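Oxidored_FMN domain-containing protein ([Pseudomonas] geniculata N1, PDB 6L6J) is a 6-hydroxypseudooxynicotine amine oxidase that binds FMN, a [4Fe-4S] cluster and ADP and probably oxidises its amine substrate by way of the flavin. Local coordinates at residues A[225-230]-A[256-261]; A[277-282]-A[309-314]. One frame throughout, in Å; residues are numbered along the deposited sequence.

Contact 1: A[225-230]-A[256-261]; sequences FAVEDR and WDVNVS
Trp256 brings the edge of its indole to the neighbouring strand, CZ3 lying 4.2 Å from Phe225 CB, while its NE1 is bonded to the carbonyl of Ala250. At Asp257 the backbone O accepts from Phe225 N at 2.7 Å; in the carboxylate, OD1 makes a salt bridge with Arg224, an FMN-binding residue, and OD2 a hydrogen bond with the hydroxyl of Tyr168. Val258 sends CG1 obliquely across Val227 CG1. Asn259 is gripped through both backbone polar atoms, its N donating to Phe225 O at 3.2 Å and its O accepting from Val227 N at 3.0 Å. With CG set between its own N and carbonyl carbon (chi1 70°), its OD1 lies 3.6 Å from Ala226 CA, while ND2 makes a weak bond to Asp266, another FMN-binding residue, and the residue touches FMN. Val260 packs against Phe281 of helix 279-282. Ser261 closes the pairing: OG donates to Asp229 OD2 at 3.0 Å on the anti side, 26° out of the carboxylate plane, while Gln179 also bonds that hydroxyl. Adjacent parallel strands joined through helix 241-249 form a beta-alpha-beta unit of the FMN-binding TIM barrel.

Contact 2: A[277-282]-A[309-314]; sequences QQEPFI and IRRGVL
Glu279 reaches across from the short helix 279-282 to Arg311 and Val313, which follow helix 302-310. From CB the chain runs out extended, with CG anti to the backbone N (chi1 161°), a course that carries the carboxylate over to the other segment. CG comes 4.2 Å from Val313 CG1, and the carboxylate carbon CD lies 4.0 Å from Val313 CG2, so the two methyls of the valine meet successive carbons of the chain. At the tip both oxygens converge on one nitrogen: OE2 forms a salt bridge with Arg311 NH2 at 2.6 Å, and OE1 accepts from the same NH2 at 3.1 Å through its syn lone pair, almost in the guanidinium plane. The carboxylate and guanidinium planes are 25° apart. Gln308 also donates to OE1, and Ser307 holds Arg311 NH1. On the buried side of the ion pair, Ile282 CD1 meets Val313 CG1 at 3.5 Å and Leu314 CD2 at 4.0 Å. With an alanine here the chain would end at CB, which would probably leave Arg311 NH2 and the Gln308 amide without their carboxylate and uncover one flank of Val313. A charged clasp toward the exposed side thus lies over a buried apolar patch, and Asp283 brings a second negative charge close to OE2, a repulsion that the arginine's positive charge is likely to offset.

The contacts follow one another along the chain, contact 1 closing before contact 2 opens, and their centres are 13 Å apart within the same TIM barrel of the NADH:flavin oxidoreductase family. Contact 1 joins the fifth and sixth strands of the eight-stranded barrel, whereas contact 2 ties helix 279-282, which comes after the sixth strand, to the turn between helix 302-310 and the eighth strand, 316-319. They touch directly: Ile282 CG2 packs on Val258 CG2 at 3.5 Å, and Phe281 CZ approaches Arg230 NE at 3.5 Å. Gln278 lies against Asn259 and bonds Asp266, an FMN-binding residue, so the 277-282 segment links the flavin-side strand to the outer helical layer.

Contact 1: A[225-230]-A[256-261]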
loop_
_atom_site.group_PDB
_atom_site.type_symbol
_atom_site.label_atom_id
_atom_site.label_comp_id
_atom_site.label_asym_id
_atom_site.label_seq_id
_atom_site.Cartn_x
_atom_site.Cartn_y
_atom_site.Cartn_z
ATOM N N PHE A 225 -19.587 -3.541 -1.256
ATOM C CA PHE A 225 -20.356 -2.401 -1.821
ATOM C C PHE A 225 -19.712 -1.080 -1.401
ATOM O O PHE A 225 -19.539 -0.850 -0.196
ATOM C CB PHE A 225 -21.839 -2.492 -1.446
ATOM C CG PHE A 225 -22.677 -1.344 -1.950
ATOM C CD1 PHE A 225 -22.762 -1.077 -3.308
ATOM C CD2 PHE A 225 -23.386 -0.535 -1.078
ATOM C CE1 PHE A 225 -23.509 -0.012 -3.786
ATOM C CE2 PHE A 225 -24.142 0.524 -1.558
ATOM C CZ PHE A 225 -24.196 0.790 -2.912
ATOM N N ALA A 226 -19.333 -0.287 -2.406
ATOM C CA ALA A 226 -18.999 1.146 -2.281
ATOM C C ALA A 226 -20.296 1.921 -2.008
ATOM O O ALA A 226 -21.177 1.960 -2.917
ATOM C CB ALA A 226 -18.296 1.629 -3.527
ATOM N N VAL A 227 -20.414 2.472 -0.793
ATOM C CA VAL A 227 -21.628 3.207 -0.334
ATOM C C VAL A 227 -21.551 4.621 -0.904
ATOM O O VAL A 227 -22.587 5.092 -1.416
ATOM C CB VAL A 227 -21.805 3.205 1.199
ATOM C CG1 VAL A 227 -22.179 1.826 1.705
ATOM C CG2 VAL A 227 -20.596 3.739 1.952
ATOM N N GLU A 228 -20.360 5.230 -0.874
ATOM C CA GLU A 228 -20.100 6.561 -1.491
ATOM C C GLU A 228 -18.987 6.442 -2.541
ATOM O O GLU A 228 -18.021 5.708 -2.278
ATOM C CB GLU A 228 -19.745 7.584 -0.412
ATOM C CG GLU A 228 -19.482 8.975 -0.968
ATOM C CD GLU A 228 -20.119 10.123 -0.203
ATOM O OE1 GLU A 228 -20.964 9.843 0.685
ATOM O OE2 GLU A 228 -19.771 11.302 -0.502
ATOM N N ASP A 229 -19.123 7.134 -3.682
ATOM C CA ASP A 229 -18.007 7.374 -4.633
ATOM C C ASP A 229 -17.507 8.800 -4.393
ATOM O O ASP A 229 -18.281 9.729 -4.623
ATOM C CB ASP A 229 -18.407 7.119 -6.099
ATOM C CG ASP A 229 -17.326 7.461 -7.134
ATOM O OD1 ASP A 229 -17.079 8.665 -7.340
ATOM O OD2 ASP A 229 -16.727 6.526 -7.732
ATOM N N ARG A 230 -16.248 8.943 -3.957
ATOM C CA ARG A 230 -15.622 10.250 -3.618
ATOM C C ARG A 230 -14.787 10.752 -4.801
ATOM O O ARG A 230 -14.182 11.834 -4.664
ATOM C CB ARG A 230 -14.796 10.108 -2.338
ATOM C CG ARG A 230 -15.631 9.711 -1.129
ATOM C CD ARG A 230 -14.897 9.888 0.186
ATOM N NE ARG A 230 -14.675 11.290 0.520
ATOM C CZ ARG A 230 -13.811 11.737 1.436
ATOM N NH1 ARG A 230 -13.678 13.038 1.637
ATOM N NH2 ARG A 230 -13.085 10.895 2.156
ATOM N N TRP A 256 -22.547 -7.891 4.617
ATOM C CA TRP A 256 -22.254 -6.608 3.931
ATOM C C TRP A 256 -20.784 -6.256 4.161
ATOM O O TRP A 256 -20.420 -6.005 5.332
ATOM C CB TRP A 256 -23.173 -5.503 4.439
ATOM C CG TRP A 256 -24.567 -5.621 3.919
ATOM C CD1 TRP A 256 -25.638 -6.189 4.543
ATOM C CD2 TRP A 256 -25.044 -5.150 2.648
ATOM N NE1 TRP A 256 -26.745 -6.102 3.745
ATOM C CE2 TRP A 256 -26.410 -5.482 2.574
ATOM C CE3 TRP A 256 -24.455 -4.467 1.579
ATOM C CZ2 TRP A 256 -27.192 -5.172 1.468
ATOM C CZ3 TRP A 256 -25.235 -4.154 0.485
ATOM C CH2 TRP A 256 -26.586 -4.501 0.435
ATOM N N ASP A 257 -19.979 -6.236 3.095
ATOM C CA ASP A 257 -18.590 -5.690 3.111
ATOM C C ASP A 257 -18.609 -4.277 2.504
ATOM O O ASP A 257 -18.844 -4.173 1.267
ATOM C CB ASP A 257 -17.607 -6.618 2.383
ATOM C CG ASP A 257 -16.158 -6.189 2.551
ATOM O OD1 ASP A 257 -15.914 -4.998 2.878
ATOM O OD2 ASP A 257 -15.286 -7.046 2.382
ATOM N N VAL A 258 -18.396 -3.227 3.317
ATOM C CA VAL A 258 -18.725 -1.826 2.899
ATOM C C VAL A 258 -17.515 -0.896 3.063
ATOM O O VAL A 258 -16.849 -0.897 4.134
ATOM C CB VAL A 258 -19.990 -1.258 3.584
ATOM C CG1 VAL A 258 -21.255 -1.957 3.096
ATOM C CG2 VAL A 258 -19.895 -1.262 5.104
ATOM N N ASN A 259 -17.297 -0.090 2.020
ATOM C CA ASN A 259 -16.154 0.850 1.888
ATOM C C ASN A 259 -16.570 2.033 0.998
ATOM O O ASN A 259 -17.764 2.123 0.648
ATOM C CB ASN A 259 -14.915 0.098 1.388
ATOM C CG ASN A 259 -15.027 -0.353 -0.055
ATOM O OD1 ASN A 259 -16.080 -0.199 -0.686
ATOM N ND2 ASN A 259 -13.947 -0.925 -0.577
ATOM N N VAL A 260 -15.617 2.895 0.624
ATOM C CA VAL A 260 -15.879 4.116 -0.205
ATOM C C VAL A 260 -15.308 3.899 -1.616
ATOM O O VAL A 260 -14.178 3.362 -1.755
ATOM C CB VAL A 260 -15.312 5.377 0.467
ATOM C CG1 VAL A 260 -15.946 5.595 1.830
ATOM C CG2 VAL A 260 -13.795 5.340 0.585
ATOM N N SER A 261 -16.061 4.307 -2.639
ATOM C CA SER A 261 -15.668 4.118 -4.063
ATOM C C SER A 261 -14.488 5.029 -4.431
ATOM O O SER A 261 -14.382 6.211 -3.954
ATOM C CB SER A 261 -16.786 4.306 -5.056
ATOM O OG SER A 261 -16.356 3.900 -6.362
#

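Contact 2: A[277-282]-A[309-314]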
loop_
_atom_site.group_PDB
_atom_site.type_symbol
_atom_site.label_atom_id
_atom_site.label_comp_id
_atom_site.label_asym_id
_atom_site.label_seq_id
_atom_site.Cartn_x
_atom_site.Cartn_y
_atom_site.Cartn_z
ATOM N N GLN A 277 -11.346 6.435 9.148
ATOM C CA GLN A 277 -11.784 7.644 8.393
ATOM C C GLN A 277 -13.108 7.344 7.673
ATOM O O GLN A 277 -13.829 8.318 7.336
ATOM C CB GLN A 277 -10.697 8.129 7.420
ATOM C CG GLN A 277 -10.319 7.116 6.326
ATOM C CD GLN A 277 -11.106 7.195 5.022
ATOM O OE1 GLN A 277 -11.984 8.066 4.848
ATOM N NE2 GLN A 277 -10.800 6.260 4.103
ATOM N N GLN A 278 -13.432 6.061 7.462
ATOM C CA GLN A 278 -14.623 5.638 6.672
ATOM C C GLN A 278 -15.855 5.603 7.576
ATOM O O GLN A 278 -16.982 5.490 7.037
ATOM C CB GLN A 278 -14.442 4.267 6.034
ATOM C CG GLN A 278 -13.188 4.139 5.175
ATOM C CD GLN A 278 -13.364 3.107 4.082
ATOM O OE1 GLN A 278 -14.383 2.428 3.999
ATOM N NE2 GLN A 278 -12.367 2.974 3.220
ATOM N N GLU A 279 -15.656 5.721 8.893
ATOM C CA GLU A 279 -16.749 5.492 9.875
ATOM C C GLU A 279 -17.960 6.312 9.445
ATOM O O GLU A 279 -19.005 5.728 9.176
ATOM C CB GLU A 279 -16.320 5.803 11.306
ATOM C CG GLU A 279 -17.511 6.023 12.214
ATOM C CD GLU A 279 -17.223 5.985 13.702
ATOM O OE1 GLU A 279 -16.096 5.574 14.094
ATOM O OE2 GLU A 279 -18.154 6.388 14.468
ATOM N N PRO A 280 -17.857 7.662 9.346
ATOM C CA PRO A 280 -18.990 8.512 8.962
ATOM C C PRO A 280 -19.779 8.026 7.744
ATOM O O PRO A 280 -20.945 8.255 7.735
ATOM C CB PRO A 280 -18.358 9.859 8.591
ATOM C CG PRO A 280 -16.864 9.576 8.546
ATOM C CD PRO A 280 -16.640 8.464 9.559
ATOM N N PHE A 281 -19.123 7.364 6.782
ATOM C CA PHE A 281 -19.716 6.938 5.487
ATOM C C PHE A 281 -20.473 5.609 5.613
ATOM O O PHE A 281 -21.482 5.459 4.870
ATOM C CB PHE A 281 -18.632 6.777 4.421
ATOM C CG PHE A 281 -17.888 8.037 4.072
ATOM C CD1 PHE A 281 -18.410 8.931 3.147
ATOM C CD2 PHE A 281 -16.656 8.320 4.657
ATOM C CE1 PHE A 281 -17.719 10.091 2.818
ATOM C CE2 PHE A 281 -15.969 9.483 4.329
ATOM C CZ PHE A 281 -16.506 10.369 3.414
ATOM N N ILE A 282 -20.027 4.698 6.501
ATOM C CA ILE A 282 -20.598 3.314 6.656
ATOM C C ILE A 282 -21.394 3.187 7.962
ATOM O O ILE A 282 -22.067 2.161 8.100
ATOM C CB ILE A 282 -19.526 2.197 6.522
ATOM C CG1 ILE A 282 -18.373 2.322 7.527
ATOM C CG2 ILE A 282 -19.003 2.117 5.102
ATOM C CD1 ILE A 282 -18.771 2.110 8.976
ATOM N N ILE A 309 -16.758 -1.932 17.557
ATOM C CA ILE A 309 -17.743 -3.026 17.854
ATOM C C ILE A 309 -18.752 -2.576 18.933
ATOM O O ILE A 309 -19.976 -2.663 18.698
ATOM C CB ILE A 309 -17.042 -4.333 18.298
ATOM C CG1 ILE A 309 -15.866 -4.742 17.389
ATOM C CG2 ILE A 309 -18.079 -5.448 18.436
ATOM C CD1 ILE A 309 -16.238 -5.052 15.944
ATOM N N ARG A 310 -18.240 -2.129 20.074
ATOM C CA ARG A 310 -19.029 -1.682 21.253
ATOM C C ARG A 310 -20.028 -0.599 20.830
ATOM O O ARG A 310 -21.173 -0.696 21.253
ATOM C CB ARG A 310 -18.127 -1.121 22.366
ATOM C CG ARG A 310 -17.127 -2.106 22.965
ATOM C CD ARG A 310 -17.676 -2.947 24.098
ATOM N NE ARG A 310 -16.598 -3.672 24.772
ATOM C CZ ARG A 310 -16.716 -4.847 25.407
ATOM N NH1 ARG A 310 -17.883 -5.479 25.476
ATOM N NH2 ARG A 310 -15.637 -5.388 25.955
ATOM N N ARG A 311 -19.613 0.371 20.009
ATOM C CA ARG A 311 -20.452 1.542 19.597
ATOM C C ARG A 311 -21.300 1.185 18.362
ATOM O O ARG A 311 -22.014 2.068 17.865
ATOM C CB ARG A 311 -19.575 2.771 19.352
ATOM C CG ARG A 311 -18.756 3.190 20.568
ATOM C CD ARG A 311 -17.592 4.116 20.253
ATOM N NE ARG A 311 -17.854 4.853 19.018
ATOM C CZ ARG A 311 -17.154 4.784 17.887
ATOM N NH1 ARG A 311 -16.054 4.058 17.785
ATOM N NH2 ARG A 311 -17.559 5.481 16.851
ATOM N N GLY A 312 -21.241 -0.071 17.905
ATOM C CA GLY A 312 -22.196 -0.633 16.925
ATOM C C GLY A 312 -21.950 -0.145 15.499
ATOM O O GLY A 312 -22.909 -0.126 14.673
ATOM N N VAL A 313 -20.710 0.225 15.185
ATOM C CA VAL A 313 -20.329 0.672 13.812
ATOM C C VAL A 313 -20.175 -0.568 12.913
ATOM O O VAL A 313 -20.768 -0.575 11.804
ATOM C CB VAL A 313 -19.049 1.513 13.835
ATOM C CG1 VAL A 313 -18.709 2.022 12.451
ATOM C CG2 VAL A 313 -19.151 2.651 14.827
ATOM N N LEU A 314 -19.454 -1.581 13.411
ATOM C CA LEU A 314 -19.116 -2.831 12.682
ATOM C C LEU A 314 -19.396 -4.072 13.542
ATOM O O LEU A 314 -19.406 -3.963 14.785
ATOM C CB LEU A 314 -17.623 -2.785 12.314
ATOM C CG LEU A 314 -17.161 -1.583 11.488
ATOM C CD1 LEU A 314 -15.654 -1.605 11.299
ATOM C CD2 LEU A 314 -17.868 -1.557 10.149
#